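Local coordinates for protein 4-alpha-glucanotransferase (Streptococcus agalactiae, PDB 6M6T) that is a 4-alpha-glucanotransferase (amylomaltase) of the TIM-barrel clan, with glycan bound in pockets of this model, at residues A[217-221]-A[279-283]; A[82-87]-A[115-120]. All coordinates share one frame; numbering follows the deposited sequence.

Contact 1: residues A[217-221]-A[279-283]; sequences MPIYV and WIYRI
M217 extends its chain along chi1 and chi2, its CG turned opposite the backbone N (chi1 -172°), then bends at chi3 to reach the helix carrying R282, whose own chain bends at chi3 (71°) to bring its guanidinium up to the carbonyl of P218. This is an instructive piece of beta-alpha-beta packing in a TIM barrel: residues 217-221 leave the end of strand 212-217, residues 279-283 belong to helix 277-289, and the next barrel strand, 292-295, lies beside the first. Strand 292-295 also packs against M217 and I283 through L293.

The sulfur of M217 lies over one face of the guanidinium. Beyond it, CE fits between two helix side chains, 3.4 Å from W279 CZ3, at the edge and in the plane of the indole, and 3.7 Å from I283 CD1.

The arginine meets P218 O near its edge, with the oxygen tilted from the guanidinium plane. R282 NH2 donates to P218 O over 2.9 Å, a bent bond (134° at the hydrogen) that enters in the carbonyl plane, and NH1 adds a weak second bond to the same oxygen. A buried cationic side chain is thus paired with a buried loop carbonyl. I219, of the glycan pocket, touches the bound 1,5-anhydro-D-glucitol; its O accepts a hydrogen bond from Y266 OH and lies 3.5 Å from W279 CH2, at the indole edge.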
ATOM      1  N   MET A 217      -3.416  -2.631  -3.724  1.00 51.01           N
ATOM      2  CA  MET A 217      -3.112  -2.264  -5.110  1.00 52.02           C
ATOM      3  C   MET A 217      -3.520  -0.822  -5.379  1.00 51.22           C
ATOM      4  O   MET A 217      -4.729  -0.527  -5.471  1.00 52.22           O
ATOM      5  CB  MET A 217      -3.810  -3.199  -6.091  1.00 54.59           C
ATOM      6  CG  MET A 217      -3.393  -3.015  -7.536  1.00 50.48           C
ATOM      7  SD  MET A 217      -4.143  -4.295  -8.578  1.00 66.71           S
ATOM      8  CE  MET A 217      -5.483  -3.397  -9.354  1.00 50.30           C
ATOM      9  N   PRO A 218      -2.571   0.102  -5.500  1.00 50.46           N
ATOM     10  CA  PRO A 218      -2.932   1.486  -5.826  1.00 51.62           C
ATOM     11  C   PRO A 218      -3.600   1.554  -7.186  1.00 51.08           C
ATOM     12  O   PRO A 218      -3.102   0.981  -8.161  1.00 49.18           O
ATOM     13  CB  PRO A 218      -1.584   2.214  -5.822  1.00 52.00           C
ATOM     14  CG  PRO A 218      -0.551   1.126  -5.981  1.00 49.57           C
ATOM     15  CD  PRO A 218      -1.117  -0.075  -5.324  1.00 46.28           C
ATOM     16  N   ILE A 219      -4.742   2.260  -7.238  1.00 50.48           N
ATOM     17  CA  ILE A 219      -5.487   2.426  -8.490  1.00 44.65           C
ATOM     18  C   ILE A 219      -4.604   3.045  -9.561  1.00 48.58           C
ATOM     19  O   ILE A 219      -4.583   2.584 -10.708  1.00 49.87           O
ATOM     20  CB  ILE A 219      -6.754   3.273  -8.275  1.00 39.29           C
ATOM     21  CG1 ILE A 219      -7.407   3.566  -9.630  1.00 45.95           C
ATOM     22  CG2 ILE A 219      -6.430   4.574  -7.542  1.00 40.90           C
ATOM     23  CD1 ILE A 219      -8.794   4.233  -9.576  1.00 44.36           C
ATOM     24  N   TYR A 220      -3.855   4.082  -9.205  1.00 46.95           N
ATOM     25  CA  TYR A 220      -3.042   4.830 -10.145  1.00 49.63           C
ATOM     26  C   TYR A 220      -1.559   4.644  -9.838  1.00 55.92           C
ATOM     27  O   TYR A 220      -1.153   4.378  -8.705  1.00 53.52           O
ATOM     28  CB  TYR A 220      -3.374   6.326 -10.099  1.00 46.50           C
ATOM     29  CG  TYR A 220      -4.785   6.730 -10.502  1.00 48.63           C
ATOM     30  CD1 TYR A 220      -5.321   6.367 -11.740  1.00 47.78           C
ATOM     31  CD2 TYR A 220      -5.566   7.525  -9.660  1.00 47.89           C
ATOM     32  CE1 TYR A 220      -6.610   6.765 -12.124  1.00 43.36           C
ATOM     33  CE2 TYR A 220      -6.853   7.925 -10.034  1.00 51.34           C
ATOM     34  CZ  TYR A 220      -7.369   7.543 -11.265  1.00 50.27           C
ATOM     35  OH  TYR A 220      -8.650   7.933 -11.607  1.00 44.42           O
ATOM     36  N   VAL A 221      -0.753   4.829 -10.874  1.00 60.48           N
ATOM     37  CA  VAL A 221       0.680   4.952 -10.742  1.00 50.41           C
ATOM     38  C   VAL A 221       1.026   6.435 -10.839  1.00 53.22           C
ATOM     39  O   VAL A 221       0.170   7.275 -11.103  1.00 53.31           O
ATOM     40  CB  VAL A 221       1.404   4.122 -11.810  1.00 46.45           C
ATOM     41  CG1 VAL A 221       1.001   2.676 -11.686  1.00 49.05           C
ATOM     42  CG2 VAL A 221       1.017   4.620 -13.170  1.00 40.88           C
ATOM     43  N   TRP A 279      -4.789  -4.465 -17.077  1.00 48.62           N
ATOM     44  CA  TRP A 279      -5.441  -4.647 -15.786  1.00 46.91           C
ATOM     45  C   TRP A 279      -5.504  -6.118 -15.397  1.00 47.91           C
ATOM     46  O   TRP A 279      -5.378  -6.460 -14.214  1.00 45.92           O
ATOM     47  CB  TRP A 279      -6.842  -4.058 -15.837  1.00 49.39           C
ATOM     48  CG  TRP A 279      -6.885  -2.596 -15.583  1.00 52.25           C
ATOM     49  CD1 TRP A 279      -7.237  -1.623 -16.471  1.00 48.62           C
ATOM     50  CD2 TRP A 279      -6.581  -1.930 -14.350  1.00 48.17           C
ATOM     51  NE1 TRP A 279      -7.173  -0.390 -15.863  1.00 53.96           N
ATOM     52  CE2 TRP A 279      -6.769  -0.554 -14.563  1.00 49.80           C
ATOM     53  CE3 TRP A 279      -6.167  -2.365 -13.095  1.00 42.20           C
ATOM     54  CZ2 TRP A 279      -6.553   0.389 -13.566  1.00 47.11           C
ATOM     55  CZ3 TRP A 279      -5.960  -1.427 -12.109  1.00 46.66           C
ATOM     56  CH2 TRP A 279      -6.152  -0.069 -12.349  1.00 44.53           C
ATOM     57  N   ILE A 280      -5.732  -7.001 -16.371  1.00 49.60           N
ATOM     58  CA  ILE A 280      -5.693  -8.428 -16.076  1.00 50.36           C
ATOM     59  C   ILE A 280      -4.321  -8.804 -15.556  1.00 43.96           C
ATOM     60  O   ILE A 280      -4.193  -9.591 -14.617  1.00 47.82           O
ATOM     61  CB  ILE A 280      -6.072  -9.254 -17.318  1.00 51.21           C
ATOM     62  CG1 ILE A 280      -7.478  -8.878 -17.796  1.00 48.48           C
ATOM     63  CG2 ILE A 280      -5.943 -10.748 -17.031  1.00 45.56           C
ATOM     64  CD1 ILE A 280      -8.556  -9.323 -16.874  1.00 46.51           C
ATOM     65  N   TYR A 281      -3.279  -8.202 -16.119  1.00 47.10           N
ATOM     66  CA  TYR A 281      -1.919  -8.485 -15.668  1.00 47.13           C
ATOM     67  C   TYR A 281      -1.664  -7.935 -14.262  1.00 45.14           C
ATOM     68  O   TYR A 281      -1.053  -8.609 -13.416  1.00 47.42           O
ATOM     69  CB  TYR A 281      -0.947  -7.922 -16.706  1.00 48.83           C
ATOM     70  CG  TYR A 281       0.416  -7.520 -16.228  1.00 53.00           C
ATOM     71  CD1 TYR A 281       1.431  -8.456 -16.089  1.00 50.54           C
ATOM     72  CD2 TYR A 281       0.703  -6.191 -15.965  1.00 53.55           C
ATOM     73  CE1 TYR A 281       2.694  -8.077 -15.667  1.00 61.85           C
ATOM     74  CE2 TYR A 281       1.954  -5.803 -15.550  1.00 55.77           C
ATOM     75  CZ  TYR A 281       2.951  -6.745 -15.402  1.00 63.21           C
ATOM     76  OH  TYR A 281       4.204  -6.338 -14.983  1.00 68.05           O
ATOM     77  N   ARG A 282      -2.149  -6.727 -13.983  1.00 38.40           N
ATOM     78  CA  ARG A 282      -2.016  -6.168 -12.640  1.00 45.64           C
ATOM     79  C   ARG A 282      -2.670  -7.077 -11.602  1.00 48.64           C
ATOM     80  O   ARG A 282      -2.033  -7.478 -10.617  1.00 40.47           O
ATOM     81  CB  ARG A 282      -2.630  -4.769 -12.589  1.00 43.62           C
ATOM     82  CG  ARG A 282      -1.771  -3.659 -13.186  1.00 46.61           C
ATOM     83  CD  ARG A 282      -2.114  -2.303 -12.578  1.00 43.72           C
ATOM     84  NE  ARG A 282      -1.662  -2.198 -11.193  1.00 44.26           N
ATOM     85  CZ  ARG A 282      -1.804  -1.109 -10.447  1.00 47.07           C
ATOM     86  NH1 ARG A 282      -2.390  -0.032 -10.958  1.00 49.59           N
ATOM     87  NH2 ARG A 282      -1.365  -1.095  -9.197  1.00 45.06           N
ATOM     88  N   ILE A 283      -3.947  -7.426 -11.832  1.00 47.64           N
ATOM     89  CA  ILE A 283      -4.716  -8.261 -10.907  1.00 45.01           C
ATOM     90  C   ILE A 283      -4.083  -9.636 -10.763  1.00 43.31           C
ATOM     91  O   ILE A 283      -4.060 -10.210  -9.667  1.00 44.63           O
ATOM     92  CB  ILE A 283      -6.179  -8.375 -11.386  1.00 46.07           C
ATOM     93  CG1 ILE A 283      -6.893  -7.018 -11.343  1.00 46.17           C
ATOM     94  CG2 ILE A 283      -6.929  -9.355 -10.547  1.00 43.37           C
ATOM     95  CD1 ILE A 283      -7.283  -6.571  -9.956  1.00 42.44           C
TER

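Contact 2: residues A[82-87]-A[115-120]; sequences FISKDD and KAVKNF
F82 and F120 make the aromatic centre of this contact. Their rings form an offset edge-to-face pair, centroids 5.7 Å apart and planes at 86°, in which F120 turns its edge toward the face of F82. The closest ring atoms are F82 CZ and F120 CD1, at 3.6 Å. F120 also supplies a CH-pi contact: its CB stands over the middle of the F82 face, 4.3 Å from the centroid. The chi1 of F120 (164°) swings its CG to the far side from the backbone N, and its side chain runs alongside that of F82, the two pointing the same way.

Next along the loop, I83 uses its CG2 branch, which lies 3.9 Å from A116 CB and at the same distance from K115 CG, bridging two consecutive helix residues. Farther out, D87 OD1 and K115 NZ form a long salt bridge of 3.6 Å at the more exposed end, the lysine reaching it by bending at three of its torsions. The amide of N119 lies by F82 O, but the modelled separation is too short to be trusted, and a hydrogen bond there is best called doubtful.

The second shell sets these groups in place. S84 N donates to D87 OD2 over 3.3 Å, coming from above the carboxylate plane, and so restrains the carboxylate that faces the lysine. Along the helix, the bond from F120 N to A116 O keeps A116 and F120, whose side chains both meet that of F82, one turn apart. L77 of helix 74-78 touches F82, I83 and A116, while V190 and Y193 of helix 182-208 also contact F120. Such loop-on-helix packing belongs to the mostly helical insertion between barrel strands 43-45 and 212-217.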
ATOM      1  N   PHE A  82      26.682 -12.735   1.108  1.00 74.17           N
ATOM      2  CA  PHE A  82      26.698 -11.639   0.143  1.00 66.20           C
ATOM      3  C   PHE A  82      27.308 -10.371   0.716  1.00 63.89           C
ATOM      4  O   PHE A  82      28.181  -9.767   0.095  1.00 65.32           O
ATOM      5  CB  PHE A  82      25.272 -11.354  -0.331  1.00 66.48           C
ATOM      6  CG  PHE A  82      24.692 -12.440  -1.185  1.00 68.90           C
ATOM      7  CD1 PHE A  82      25.522 -13.371  -1.803  1.00 60.71           C
ATOM      8  CD2 PHE A  82      23.313 -12.526  -1.383  1.00 65.28           C
ATOM      9  CE1 PHE A  82      24.995 -14.365  -2.600  1.00 63.67           C
ATOM     10  CE2 PHE A  82      22.770 -13.518  -2.183  1.00 64.05           C
ATOM     11  CZ  PHE A  82      23.614 -14.442  -2.792  1.00 70.94           C
ATOM     12  N   ILE A  83      26.849  -9.947   1.889  1.00 66.97           N
ATOM     13  CA  ILE A  83      27.558  -8.945   2.673  1.00 65.36           C
ATOM     14  C   ILE A  83      27.998  -9.584   3.986  1.00 61.27           C
ATOM     15  O   ILE A  83      27.684 -10.749   4.263  1.00 56.01           O
ATOM     16  CB  ILE A  83      26.688  -7.694   2.925  1.00 65.29           C
ATOM     17  CG1 ILE A  83      25.216  -8.064   3.135  1.00 54.59           C
ATOM     18  CG2 ILE A  83      26.810  -6.717   1.780  1.00 61.03           C
ATOM     19  CD1 ILE A  83      24.375  -6.932   3.704  1.00 54.77           C
ATOM     20  N   SER A  84      28.749  -8.830   4.781  1.00 69.15           N
ATOM     21  CA  SER A  84      28.981  -9.071   6.197  1.00 66.98           C
ATOM     22  C   SER A  84      28.336  -7.924   6.974  1.00 71.62           C
ATOM     23  O   SER A  84      27.768  -6.999   6.387  1.00 74.81           O
ATOM     24  CB  SER A  84      30.478  -9.188   6.501  1.00 70.99           C
ATOM     25  OG  SER A  84      30.996  -7.974   7.021  1.00 79.65           O
ATOM     26  N   LYS A  85      28.407  -7.980   8.309  1.00 76.95           N
ATOM     27  CA  LYS A  85      27.761  -6.951   9.122  1.00 79.46           C
ATOM     28  C   LYS A  85      28.704  -5.852   9.593  1.00 80.25           C
ATOM     29  O   LYS A  85      28.227  -4.874  10.180  1.00 84.65           O
ATOM     30  CB  LYS A  85      26.987  -7.586  10.317  1.00 82.78           C
ATOM     31  CG  LYS A  85      27.729  -8.303  11.405  1.00 88.41           C
ATOM     32  CD  LYS A  85      26.694  -8.883  12.397  1.00 79.69           C
ATOM     33  CE  LYS A  85      25.578  -9.604  11.660  1.00 72.99           C
ATOM     34  NZ  LYS A  85      24.685 -10.321  12.601  1.00 72.60           N
ATOM     35  N   ASP A  86      30.018  -5.991   9.364  1.00 83.03           N
ATOM     36  CA  ASP A  86      30.858  -4.788   9.495  1.00 82.16           C
ATOM     37  C   ASP A  86      30.631  -3.782   8.314  1.00 88.15           C
ATOM     38  O   ASP A  86      31.349  -2.778   8.130  1.00 84.92           O
ATOM     39  CB  ASP A  86      32.337  -5.185   9.613  1.00 90.58           C
ATOM     40  CG  ASP A  86      32.855  -5.157  11.072  1.00 98.60           C
ATOM     41  OD1 ASP A  86      32.280  -4.432  11.915  1.00 98.75           O
ATOM     42  OD2 ASP A  86      33.855  -5.848  11.382  1.00 92.89           O
ATOM     43  N   ASP A  87      29.595  -4.092   7.526  1.00 92.53           N
ATOM     44  CA  ASP A  87      29.115  -3.258   6.436  1.00 83.02           C
ATOM     45  C   ASP A  87      27.915  -2.401   6.824  1.00 81.66           C
ATOM     46  O   ASP A  87      27.689  -1.355   6.203  1.00 81.97           O
ATOM     47  CB  ASP A  87      28.739  -4.142   5.242  1.00 74.72           C
ATOM     48  CG  ASP A  87      29.942  -4.878   4.651  1.00 83.25           C
ATOM     49  OD1 ASP A  87      31.096  -4.515   4.990  1.00 85.80           O
ATOM     50  OD2 ASP A  87      29.737  -5.825   3.858  1.00 79.80           O
ATOM     51  N   LYS A 115      27.272  -3.392  -2.645  1.00 48.83           N
ATOM     52  CA  LYS A 115      28.203  -4.442  -2.226  1.00 54.30           C
ATOM     53  C   LYS A 115      27.557  -5.827  -2.353  1.00 51.28           C
ATOM     54  O   LYS A 115      28.164  -6.766  -2.897  1.00 46.08           O
ATOM     55  CB  LYS A 115      28.690  -4.147  -0.791  1.00 47.08           C
ATOM     56  CG  LYS A 115      29.779  -5.069  -0.229  1.00 49.97           C
ATOM     57  CD  LYS A 115      31.217  -4.733  -0.686  1.00 57.03           C
ATOM     58  CE  LYS A 115      31.851  -3.566   0.084  1.00 63.09           C
ATOM     59  NZ  LYS A 115      31.616  -3.613   1.558  1.00 58.19           N
ATOM     60  N   ALA A 116      26.296  -5.953  -1.916  1.00 47.75           N
ATOM     61  CA  ALA A 116      25.611  -7.244  -1.999  1.00 49.35           C
ATOM     62  C   ALA A 116      25.361  -7.675  -3.443  1.00 51.38           C
ATOM     63  O   ALA A 116      25.465  -8.862  -3.766  1.00 50.63           O
ATOM     64  CB  ALA A 116      24.295  -7.192  -1.227  1.00 50.61           C
ATOM     65  N   VAL A 117      25.011  -6.737  -4.327  1.00 51.66           N
ATOM     66  CA  VAL A 117      24.754  -7.093  -5.723  1.00 49.44           C
ATOM     67  C   VAL A 117      26.052  -7.480  -6.436  1.00 49.00           C
ATOM     68  O   VAL A 117      26.083  -8.438  -7.228  1.00 47.15           O
ATOM     69  CB  VAL A 117      24.020  -5.939  -6.430  1.00 54.12           C
ATOM     70  CG1 VAL A 117      23.939  -6.182  -7.935  1.00 48.53           C
ATOM     71  CG2 VAL A 117      22.618  -5.746  -5.828  1.00 50.25           C
ATOM     72  N   LYS A 118      27.146  -6.756  -6.145  1.00 54.14           N
ATOM     73  CA  LYS A 118      28.477  -7.105  -6.652  1.00 51.34           C
ATOM     74  C   LYS A 118      28.898  -8.497  -6.204  1.00 54.99           C
ATOM     75  O   LYS A 118      29.471  -9.259  -6.993  1.00 55.66           O
ATOM     76  CB  LYS A 118      29.508  -6.067  -6.187  1.00 54.42           C
ATOM     77  CG  LYS A 118      30.981  -6.408  -6.467  1.00 56.60           C
ATOM     78  CD  LYS A 118      31.933  -5.233  -6.099  1.00 62.40           C
ATOM     79  CE  LYS A 118      32.485  -4.481  -7.340  1.00 64.72           C
ATOM     80  NZ  LYS A 118      31.507  -3.541  -8.007  1.00 50.08           N
ATOM     81  N   ASN A 119      28.622  -8.848  -4.936  1.00 56.44           N
ATOM     82  CA  ASN A 119      28.984 -10.182  -4.456  1.00 56.85           C
ATOM     83  C   ASN A 119      28.045 -11.255  -4.984  1.00 58.25           C
ATOM     84  O   ASN A 119      28.483 -12.389  -5.209  1.00 63.03           O
ATOM     85  CB  ASN A 119      29.007 -10.229  -2.930  1.00 56.68           C
ATOM     86  CG  ASN A 119      30.155  -9.440  -2.344  1.00 59.84           C
ATOM     87  OD1 ASN A 119      31.300  -9.551  -2.800  1.00 71.24           O
ATOM     88  ND2 ASN A 119      29.858  -8.622  -1.333  1.00 53.37           N
ATOM     89  N   PHE A 120      26.757 -10.934  -5.177  1.00 58.55           N
ATOM     90  CA  PHE A 120      25.840 -11.912  -5.753  1.00 56.52           C
ATOM     91  C   PHE A 120      26.229 -12.267  -7.186  1.00 60.33           C
ATOM     92  O   PHE A 120      26.126 -13.434  -7.583  1.00 55.39           O
ATOM     93  CB  PHE A 120      24.397 -11.411  -5.726  1.00 50.38           C
ATOM     94  CG  PHE A 120      23.483 -12.200  -6.641  1.00 57.16           C
ATOM     95  CD1 PHE A 120      22.960 -13.422  -6.233  1.00 61.55           C
ATOM     96  CD2 PHE A 120      23.188 -11.750  -7.926  1.00 56.79           C
ATOM     97  CE1 PHE A 120      22.142 -14.167  -7.074  1.00 58.09           C
ATOM     98  CE2 PHE A 120      22.381 -12.496  -8.766  1.00 59.78           C
ATOM     99  CZ  PHE A 120      21.853 -13.708  -8.335  1.00 58.87           C
TER

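How the contacts relate
Read from the N terminus, the two contacts come in series, neither nested nor crossed. Contact 2 closes first: the chain leaves helix 74-78, passes through 82-87, and returns, after 27 intervening residues, on helix 105-122, all within the long helical insertion that follows barrel strand 43-45. Helix 182-208 then leads back to the barrel at strand 212-217. Contact 1 closes a longer excursion of 57 residues, from the end of that strand to helix 277-289, just ahead of strand 292-295. The contacts do not touch, with centres about 34 Å apart: contact 2 joins a loop to helix 105-122 far from the chain centre, whereas contact 1 ties strand to helix near the glycan pocket.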